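Side-chain contacts in oligopeptide ABC transporter, periplasmic oligopeptide-binding protein, putative (Thermotoga maritima MSB8, PDB 5IPW), which probably binds oligopeptides in the periplasm and delivers them to a membrane ABC transporter for uptake: residues D452-T455 with M456-E459; R475-F478 with Y479-D483; E459-Q463 with I464-V468; G312-T315 with L316-N320. All blocks are in the same frame, centred on the assembly; numbering follows the deposited sequence.

Contact 1 of 4, residues D452-T455 with M456-E459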
# COMPACT_ATOMS: atom_id res chain seq x y z
N ASP A 452 -24.97 6.38 -9.38
CA ASP A 452 -25.57 5.11 -9.83
C ASP A 452 -25.74 4.11 -8.69
O ASP A 452 -26.78 3.47 -8.57
CB ASP A 452 -24.72 4.47 -10.92
CG ASP A 452 -24.53 5.37 -12.12
OD1 ASP A 452 -25.31 6.33 -12.26
OD2 ASP A 452 -23.61 5.11 -12.92
N VAL A 453 -24.71 3.99 -7.87
CA VAL A 453 -24.72 3.05 -6.75
C VAL A 453 -25.89 3.33 -5.83
O VAL A 453 -26.72 2.45 -5.56
CB VAL A 453 -23.41 3.13 -5.92
CG1 VAL A 453 -23.44 2.13 -4.77
CG2 VAL A 453 -22.19 2.89 -6.80
N TRP A 454 -25.96 4.57 -5.35
CA TRP A 454 -26.91 4.94 -4.30
C TRP A 454 -28.29 5.29 -4.85
O TRP A 454 -29.28 5.20 -4.12
CB TRP A 454 -26.31 6.04 -3.43
CG TRP A 454 -25.12 5.52 -2.70
CD1 TRP A 454 -23.82 5.56 -3.12
CD2 TRP A 454 -25.12 4.82 -1.45
NE1 TRP A 454 -23.01 4.95 -2.19
CE2 TRP A 454 -23.79 4.49 -1.16
CE3 TRP A 454 -26.13 4.46 -0.55
CZ2 TRP A 454 -23.43 3.81 -0.00
CZ3 TRP A 454 -25.76 3.78 0.61
CH2 TRP A 454 -24.43 3.46 0.87
N THR A 455 -28.35 5.64 -6.13
CA THR A 455 -29.63 5.71 -6.85
C THR A 455 -30.39 4.39 -6.75
O THR A 455 -31.61 4.37 -6.65
CB THR A 455 -29.42 6.06 -8.33
OG1 THR A 455 -28.79 7.35 -8.44
CG2 THR A 455 -30.75 6.10 -9.09
N MET A 456 -29.66 3.27 -6.79
CA MET A 456 -30.28 1.97 -6.62
C MET A 456 -30.68 1.73 -5.18
O MET A 456 -31.69 1.08 -4.92
CB MET A 456 -29.33 0.86 -7.07
CG MET A 456 -29.02 0.89 -8.56
SD MET A 456 -27.70 -0.24 -9.05
CE MET A 456 -28.16 -1.69 -8.11
N VAL A 457 -29.90 2.26 -4.24
CA VAL A 457 -30.19 2.15 -2.80
C VAL A 457 -31.42 2.99 -2.42
O VAL A 457 -32.08 2.70 -1.41
CB VAL A 457 -28.97 2.56 -1.93
CG1 VAL A 457 -29.30 2.47 -0.44
CG2 VAL A 457 -27.77 1.67 -2.25
N LYS A 458 -31.70 4.02 -3.21
CA LYS A 458 -32.95 4.77 -3.12
C LYS A 458 -34.13 3.81 -3.06
O LYS A 458 -34.95 3.87 -2.13
CB LYS A 458 -33.10 5.71 -4.32
CG LYS A 458 -34.17 6.77 -4.20
CD LYS A 458 -34.07 7.78 -5.34
CE LYS A 458 -35.38 8.53 -5.55
NZ LYS A 458 -35.91 9.13 -4.30
N GLU A 459 -34.20 2.90 -4.03
CA GLU A 459 -35.24 1.86 -4.06
C GLU A 459 -35.20 0.95 -2.84
O GLU A 459 -36.23 0.71 -2.22
CB GLU A 459 -35.13 1.00 -5.32
CG GLU A 459 -35.76 1.63 -6.55
CD GLU A 459 -37.27 1.75 -6.45
OE1 GLU A 459 -37.94 0.75 -6.10
OE2 GLU A 459 -37.78 2.86 -6.71
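The indole of Trp454 has CG1 of Val453 over one face, 3.7 Å above the plane and nearer the ring's border than its centre, while Val457, one turn further on, meets its six-membered ring obliquely. All of these residues lie on the helix 448-462, the crossover helix of a beta-alpha-beta unit whose strands are 440-445 and 467-472. The side chains of Trp454 and Val457 run side by side in the same direction, with Trp454 CE3 3.7 Å from Val457 CG2 and Trp454 CZ3 3.9 Å from Val457 CG1. The indole reaches this position because its CG stands anti to the carbonyl carbon (chi1 -65°), and its NE1 is held by a hydrogen bond to Ser339. With an alanine here, both methyls of Val457 would probably lose their aromatic neighbour and the Ser339 hydroxyl its indole partner. Met456 follows another line: its side chain packs on Ile374, Ile377 and Leu378 of helix 371-379. In the backbone, Met456 N makes weak bonds to Asp452 O and Val453 O, and Val457 N is held only weakly by Val453 O as well; firmer is the bond after it, from Lys458 N to Trp454 O over 2.8 Å.

Contact 2 of 4, residues R475-F478 with Y479-D483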
# COMPACT_ATOMS: atom_id res chain seq x y z
N ARG A 475 -16.40 18.17 -6.96
CA ARG A 475 -15.37 17.76 -5.98
C ARG A 475 -15.13 18.75 -4.82
O ARG A 475 -15.22 18.38 -3.66
CB ARG A 475 -14.04 17.52 -6.70
CG ARG A 475 -13.02 16.69 -5.93
CD ARG A 475 -13.32 15.20 -6.02
NE ARG A 475 -12.12 14.38 -5.94
CZ ARG A 475 -12.08 13.06 -6.14
NH1 ARG A 475 -13.19 12.38 -6.44
NH2 ARG A 475 -10.92 12.41 -6.04
N SER A 476 -14.80 20.00 -5.15
CA SER A 476 -14.42 20.98 -4.14
C SER A 476 -15.61 21.46 -3.30
O SER A 476 -15.42 21.80 -2.13
CB SER A 476 -13.70 22.18 -4.76
OG SER A 476 -14.62 23.14 -5.25
N LEU A 477 -16.80 21.49 -3.88
CA LEU A 477 -18.00 21.86 -3.12
C LEU A 477 -18.36 20.75 -2.14
O LEU A 477 -18.72 21.01 -1.00
CB LEU A 477 -19.19 22.14 -4.06
CG LEU A 477 -20.47 22.66 -3.37
CD1 LEU A 477 -20.27 24.05 -2.78
CD2 LEU A 477 -21.64 22.68 -4.35
N PHE A 478 -18.26 19.51 -2.62
CA PHE A 478 -18.40 18.31 -1.80
C PHE A 478 -17.54 18.40 -0.55
O PHE A 478 -18.00 18.12 0.55
CB PHE A 478 -18.00 17.10 -2.66
CG PHE A 478 -18.11 15.77 -1.96
CD1 PHE A 478 -19.31 15.06 -1.98
CD2 PHE A 478 -17.01 15.19 -1.36
CE1 PHE A 478 -19.42 13.82 -1.36
CE2 PHE A 478 -17.11 13.95 -0.74
CZ PHE A 478 -18.32 13.27 -0.74
N TYR A 479 -16.28 18.81 -0.72
CA TYR A 479 -15.33 18.88 0.39
C TYR A 479 -15.60 20.06 1.32
O TYR A 479 -15.37 19.96 2.53
CB TYR A 479 -13.88 18.96 -0.12
CG TYR A 479 -13.26 17.61 -0.43
CD1 TYR A 479 -13.10 16.65 0.57
CD2 TYR A 479 -12.81 17.31 -1.71
CE1 TYR A 479 -12.53 15.42 0.30
CE2 TYR A 479 -12.23 16.08 -1.99
CZ TYR A 479 -12.10 15.14 -0.99
OH TYR A 479 -11.52 13.92 -1.27
N GLU A 480 -16.07 21.17 0.76
CA GLU A 480 -16.40 22.36 1.55
C GLU A 480 -17.66 22.15 2.39
O GLU A 480 -17.74 22.58 3.54
CB GLU A 480 -16.50 23.60 0.65
CG GLU A 480 -15.12 24.15 0.28
CD GLU A 480 -15.14 25.22 -0.81
OE1 GLU A 480 -16.21 25.80 -1.08
OE2 GLU A 480 -14.05 25.48 -1.38
N ARG A 481 -18.65 21.47 1.80
CA ARG A 481 -19.81 21.02 2.55
C ARG A 481 -19.41 20.09 3.71
O ARG A 481 -19.94 20.20 4.81
CB ARG A 481 -20.78 20.28 1.63
CG ARG A 481 -21.45 21.16 0.59
CD ARG A 481 -22.61 21.96 1.16
NE ARG A 481 -23.25 22.76 0.12
CZ ARG A 481 -24.19 22.33 -0.72
NH1 ARG A 481 -24.64 21.07 -0.68
NH2 ARG A 481 -24.70 23.17 -1.62
N ALA A 482 -18.47 19.19 3.45
CA ALA A 482 -18.03 18.22 4.47
C ALA A 482 -17.38 18.88 5.66
O ALA A 482 -17.73 18.59 6.80
CB ALA A 482 -17.06 17.22 3.86
N ASP A 483 -16.43 19.76 5.41
CA ASP A 483 -15.75 20.47 6.49
C ASP A 483 -16.67 21.43 7.27
O ASP A 483 -16.38 21.79 8.41
CB ASP A 483 -14.52 21.21 5.94
CG ASP A 483 -13.37 20.27 5.58
OD1 ASP A 483 -13.21 19.21 6.21
OD2 ASP A 483 -12.58 20.59 4.67
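Four successive i to i+4 hydrogen bonds, the first from Tyr479 N to Arg475 O at 3.2 Å and the last from Ala482 N to Phe478 O at 3.1 Å, wind these residues into the alpha helix 475-484. Glu474, just before it, accepts the N-H of Ser476. On this regular backbone the adjacent rings of Phe478 and Tyr479 form a T-shaped pair: the edge of Phe478 is directed at the face of Tyr479, with centroids 5.9 Å apart and planes at 83°. Different first torsions set it up: CG of Phe478 is anti to its backbone N (chi1 -179°), CG of Tyr479 anti to its carbonyl carbon (chi1 -85°). Phe478 is buried, packing with Ala482 on Met490 of strand 489-494, so the pair runs from the sheet toward the more exposed Tyr479. Tyr479 also lies alongside Arg475, its CE2 4.1 Å from Arg475 CG, although the guanidinium and ring planes are perpendicular, so the two do not stack. A second side-by-side pair lies one turn apart: Leu477 runs in the same direction as Arg481, and Leu477 CD2 sits over one face of the guanidinium, 4.1 Å from Arg481 NH2.

Contact 3 of 4, residues E459-Q463 with I464-V468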
# COMPACT_ATOMS: atom_id res chain seq x y z
N GLU A 459 -34.20 2.90 -4.03
CA GLU A 459 -35.24 1.86 -4.06
C GLU A 459 -35.20 0.95 -2.84
O GLU A 459 -36.23 0.71 -2.22
CB GLU A 459 -35.13 1.00 -5.32
CG GLU A 459 -35.76 1.63 -6.55
CD GLU A 459 -37.27 1.75 -6.45
OE1 GLU A 459 -37.94 0.75 -6.10
OE2 GLU A 459 -37.78 2.86 -6.71
N TYR A 460 -34.03 0.45 -2.48
CA TYR A 460 -33.95 -0.56 -1.42
C TYR A 460 -34.39 0.03 -0.08
O TYR A 460 -34.98 -0.67 0.74
CB TYR A 460 -32.54 -1.16 -1.29
CG TYR A 460 -31.92 -1.66 -2.59
CD1 TYR A 460 -32.71 -1.98 -3.70
CD2 TYR A 460 -30.54 -1.82 -2.70
CE1 TYR A 460 -32.14 -2.43 -4.88
CE2 TYR A 460 -29.97 -2.27 -3.88
CZ TYR A 460 -30.78 -2.58 -4.96
OH TYR A 460 -30.23 -3.02 -6.13
N TRP A 461 -34.09 1.31 0.12
CA TRP A 461 -34.44 2.00 1.36
C TRP A 461 -35.90 2.50 1.39
O TRP A 461 -36.47 2.66 2.47
CB TRP A 461 -33.45 3.15 1.62
CG TRP A 461 -32.10 2.70 2.15
CD1 TRP A 461 -31.75 1.43 2.52
CD2 TRP A 461 -30.96 3.52 2.42
NE1 TRP A 461 -30.45 1.41 2.98
CE2 TRP A 461 -29.95 2.68 2.92
CE3 TRP A 461 -30.70 4.89 2.26
CZ2 TRP A 461 -28.69 3.16 3.28
CZ3 TRP A 461 -29.44 5.36 2.62
CH2 TRP A 461 -28.46 4.50 3.12
N LYS A 462 -36.49 2.72 0.22
CA LYS A 462 -37.93 2.97 0.11
C LYS A 462 -38.74 1.80 0.67
O LYS A 462 -39.76 2.01 1.32
CB LYS A 462 -38.31 3.22 -1.35
CG LYS A 462 -39.75 3.65 -1.58
CD LYS A 462 -40.10 3.71 -3.06
CE LYS A 462 -39.07 4.49 -3.87
NZ LYS A 462 -39.55 4.80 -5.24
N GLN A 463 -38.27 0.58 0.43
CA GLN A 463 -38.92 -0.62 0.95
C GLN A 463 -38.92 -0.70 2.48
O GLN A 463 -39.67 -1.49 3.05
CB GLN A 463 -38.27 -1.89 0.36
CG GLN A 463 -39.02 -2.50 -0.82
CD GLN A 463 -39.35 -1.49 -1.91
OE1 GLN A 463 -38.47 -1.00 -2.61
NE2 GLN A 463 -40.64 -1.20 -2.07
N ILE A 464 -38.08 0.09 3.15
CA ILE A 464 -38.16 0.22 4.61
C ILE A 464 -38.72 1.58 5.05
O ILE A 464 -38.70 1.92 6.24
CB ILE A 464 -36.81 -0.09 5.31
CG1 ILE A 464 -35.73 0.92 4.93
CG2 ILE A 464 -36.36 -1.50 4.96
CD1 ILE A 464 -34.44 0.78 5.72
N GLY A 465 -39.24 2.33 4.09
CA GLY A 465 -39.87 3.62 4.36
C GLY A 465 -38.91 4.78 4.58
O GLY A 465 -39.31 5.83 5.06
N VAL A 466 -37.63 4.59 4.24
CA VAL A 466 -36.64 5.63 4.40
C VAL A 466 -36.49 6.38 3.08
O VAL A 466 -36.07 5.80 2.07
CB VAL A 466 -35.29 5.07 4.86
CG1 VAL A 466 -34.21 6.13 4.77
CG2 VAL A 466 -35.39 4.52 6.28
N TRP A 467 -36.83 7.66 3.10
CA TRP A 467 -36.83 8.50 1.90
C TRP A 467 -35.45 9.13 1.70
O TRP A 467 -34.96 9.83 2.58
CB TRP A 467 -37.88 9.60 2.04
CG TRP A 467 -38.17 10.39 0.79
CD1 TRP A 467 -37.50 10.33 -0.41
CD2 TRP A 467 -39.20 11.37 0.63
NE1 TRP A 467 -38.06 11.21 -1.30
CE2 TRP A 467 -39.10 11.86 -0.70
CE3 TRP A 467 -40.19 11.88 1.47
CZ2 TRP A 467 -39.97 12.84 -1.19
CZ3 TRP A 467 -41.05 12.85 0.97
CH2 TRP A 467 -40.93 13.32 -0.35
N VAL A 468 -34.83 8.89 0.55
CA VAL A 468 -33.59 9.58 0.22
C VAL A 468 -33.62 10.15 -1.18
O VAL A 468 -34.33 9.65 -2.06
CB VAL A 468 -32.36 8.67 0.38
CG1 VAL A 468 -32.21 8.22 1.83
CG2 VAL A 468 -32.42 7.47 -0.55
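Two N-H groups converge on one carbonyl oxygen from opposite faces of its plane: Ile464 N reaches Trp461 O at 3.1 Å and Val466 N reaches it at 2.9 Å. The second of these bonds, with that from Gly465 N to Lys462 O at 2.8 Å, defines a Schellman motif, which ends helix 448-462 and turns the chain toward strand 467-472 of the beta-alpha-beta unit. Gly465 is the C-prime residue, and its positive phi (78°) is a backbone conformation that glycine adopts easily. Apolar side chains of the turn pack against Trp461. CG1 of Ile464 is tucked in beside both the backbone N and the carbonyl carbon (chi1 64°), which brings it close to Trp461 O and carries CD1 to 4.2 Å from Trp461 CD1. The same side chain packs on Ala413, Asn414 and Leu417 of helix 410-420; an alanine in its place would probably open a gap between that helix and the indole. On the outer side of the helix, Lys462 NZ forms a salt bridge with Glu459 OE2 at 3.0 Å, approaching from above the carboxylate plane. The indole itself is fixed by a hydrogen bond from NE1 to Leu365 O. Further along, Val468 crosses it obliquely, with CG1 at the ring edge, in plane, 3.7 Å from Trp461 CE3.

Contact 4 of 4, residues G312-T315 with L316-N320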
# COMPACT_ATOMS: atom_id res chain seq x y z
N GLY A 312 -15.61 -4.15 -19.95
CA GLY A 312 -15.20 -4.34 -21.34
C GLY A 312 -13.77 -4.83 -21.51
O GLY A 312 -13.48 -5.57 -22.46
N ASN A 313 -12.88 -4.43 -20.60
CA ASN A 313 -11.47 -4.82 -20.66
C ASN A 313 -11.20 -6.19 -20.03
O ASN A 313 -10.42 -6.98 -20.56
CB ASN A 313 -10.61 -3.77 -19.97
CG ASN A 313 -10.88 -2.36 -20.49
OD1 ASN A 313 -10.54 -2.04 -21.62
ND2 ASN A 313 -11.51 -1.53 -19.66
N PHE A 314 -11.85 -6.46 -18.91
CA PHE A 314 -11.71 -7.75 -18.24
C PHE A 314 -12.18 -8.92 -19.12
O PHE A 314 -11.47 -9.91 -19.28
CB PHE A 314 -12.47 -7.75 -16.92
CG PHE A 314 -12.34 -9.04 -16.17
CD1 PHE A 314 -11.12 -9.39 -15.61
CD2 PHE A 314 -13.41 -9.91 -16.06
CE1 PHE A 314 -10.98 -10.59 -14.93
CE2 PHE A 314 -13.28 -11.10 -15.38
CZ PHE A 314 -12.06 -11.45 -14.82
N THR A 315 -13.38 -8.79 -19.68
CA THR A 315 -13.91 -9.78 -20.62
C THR A 315 -12.91 -10.05 -21.74
O THR A 315 -12.59 -11.20 -22.05
CB THR A 315 -15.24 -9.31 -21.25
OG1 THR A 315 -16.26 -9.28 -20.24
CG2 THR A 315 -15.69 -10.25 -22.38
N LEU A 316 -12.44 -8.97 -22.35
CA LEU A 316 -11.53 -9.07 -23.47
C LEU A 316 -10.22 -9.79 -23.10
O LEU A 316 -9.71 -10.59 -23.89
CB LEU A 316 -11.24 -7.67 -24.01
CG LEU A 316 -10.93 -7.58 -25.51
CD1 LEU A 316 -12.15 -8.00 -26.31
CD2 LEU A 316 -10.54 -6.16 -25.87
N LEU A 317 -9.69 -9.50 -21.92
CA LEU A 317 -8.48 -10.18 -21.42
C LEU A 317 -8.74 -11.66 -21.24
O LEU A 317 -7.93 -12.50 -21.65
CB LEU A 317 -8.05 -9.58 -20.07
CG LEU A 317 -7.43 -8.18 -20.11
CD1 LEU A 317 -7.55 -7.50 -18.76
CD2 LEU A 317 -5.98 -8.24 -20.56
N MET A 318 -9.87 -11.98 -20.63
CA MET A 318 -10.26 -13.37 -20.44
C MET A 318 -10.45 -14.06 -21.78
O MET A 318 -9.80 -15.07 -22.06
CB MET A 318 -11.53 -13.46 -19.59
CG MET A 318 -11.36 -12.93 -18.18
SD MET A 318 -10.69 -14.08 -16.95
CE MET A 318 -9.76 -15.30 -17.89
N GLU A 319 -11.31 -13.49 -22.63
CA GLU A 319 -11.59 -14.07 -23.96
C GLU A 319 -10.32 -14.33 -24.75
O GLU A 319 -10.24 -15.29 -25.49
CB GLU A 319 -12.51 -13.16 -24.78
CG GLU A 319 -13.93 -13.01 -24.24
CD GLU A 319 -14.79 -14.26 -24.40
OE1 GLU A 319 -14.35 -15.22 -25.08
OE2 GLU A 319 -15.91 -14.26 -23.84
N ASN A 320 -9.31 -13.48 -24.57
CA ASN A 320 -8.07 -13.63 -25.32
C ASN A 320 -6.94 -14.42 -24.67
O ASN A 320 -5.89 -14.62 -25.30
CB ASN A 320 -7.56 -12.26 -25.74
CG ASN A 320 -8.29 -11.72 -26.95
OD1 ASN A 320 -7.86 -11.94 -28.07
ND2 ASN A 320 -9.39 -11.03 -26.72
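Phe314 and Met318 form the close-packed side of this contact, whereas Thr315 and Glu319, each one residue later, make a thinner one on the exposed side. Both pairs span a single turn of the alpha helix 311-324. In the first, the side chains run side by side and Met318 CG sits over one face of the phenyl ring, 3.9 Å from the centroid of Phe314 and 17° off the ring normal, a CH-pi contact. The sulfur adds a Met-aromatic contact from an oblique position, with Met318 SD 3.7 Å from Phe314 CZ. Chi1 (-63°) and the bend at chi2 (-85°) of Met318 place the sulfur there. Both residues also rest on Val328 of strand 326-333, Phe314 reaches Leu382 and Leu596, and the buried Leu317 packs on Leu289 of helix 285-293, so the helix is tied to the body of the fold. On the neighbouring, more exposed flank the side chains of Thr315 and Glu319 also run alongside each other, but their nearest approach is a single apolar one, Thr315 CG2 to Glu319 CG at 3.8 Å. Beyond it, Leu316 O is gripped twice by Asn320, from opposite faces of the carbonyl plane: the backbone N donates at 3.0 Å, and the side-chain ND2, with the oxygen in its amide plane, at 2.9 Å.

Contacts 1 and 3 are successive parts of one crossover: they share Glu459, their centres lie 10 Å apart, and they touch. Trp454 CZ3 packs 3.8 Å from Trp461 CH2, so the two indoles join along the helix, and Lys458 NZ reaches across to Val468 O at 2.8 Å, a probable hydrogen bond from helix to strand. Strand 467-472 is followed in the chain by the helix of contact 2, whose centre is 21 Å from that of contact 1, with about 10 Å between nearest atoms. Contact 4 is remote, its centre 28 Å from contact 1 and 37 Å from contact 2, and packs beside a different sheet. All four are local structural packing.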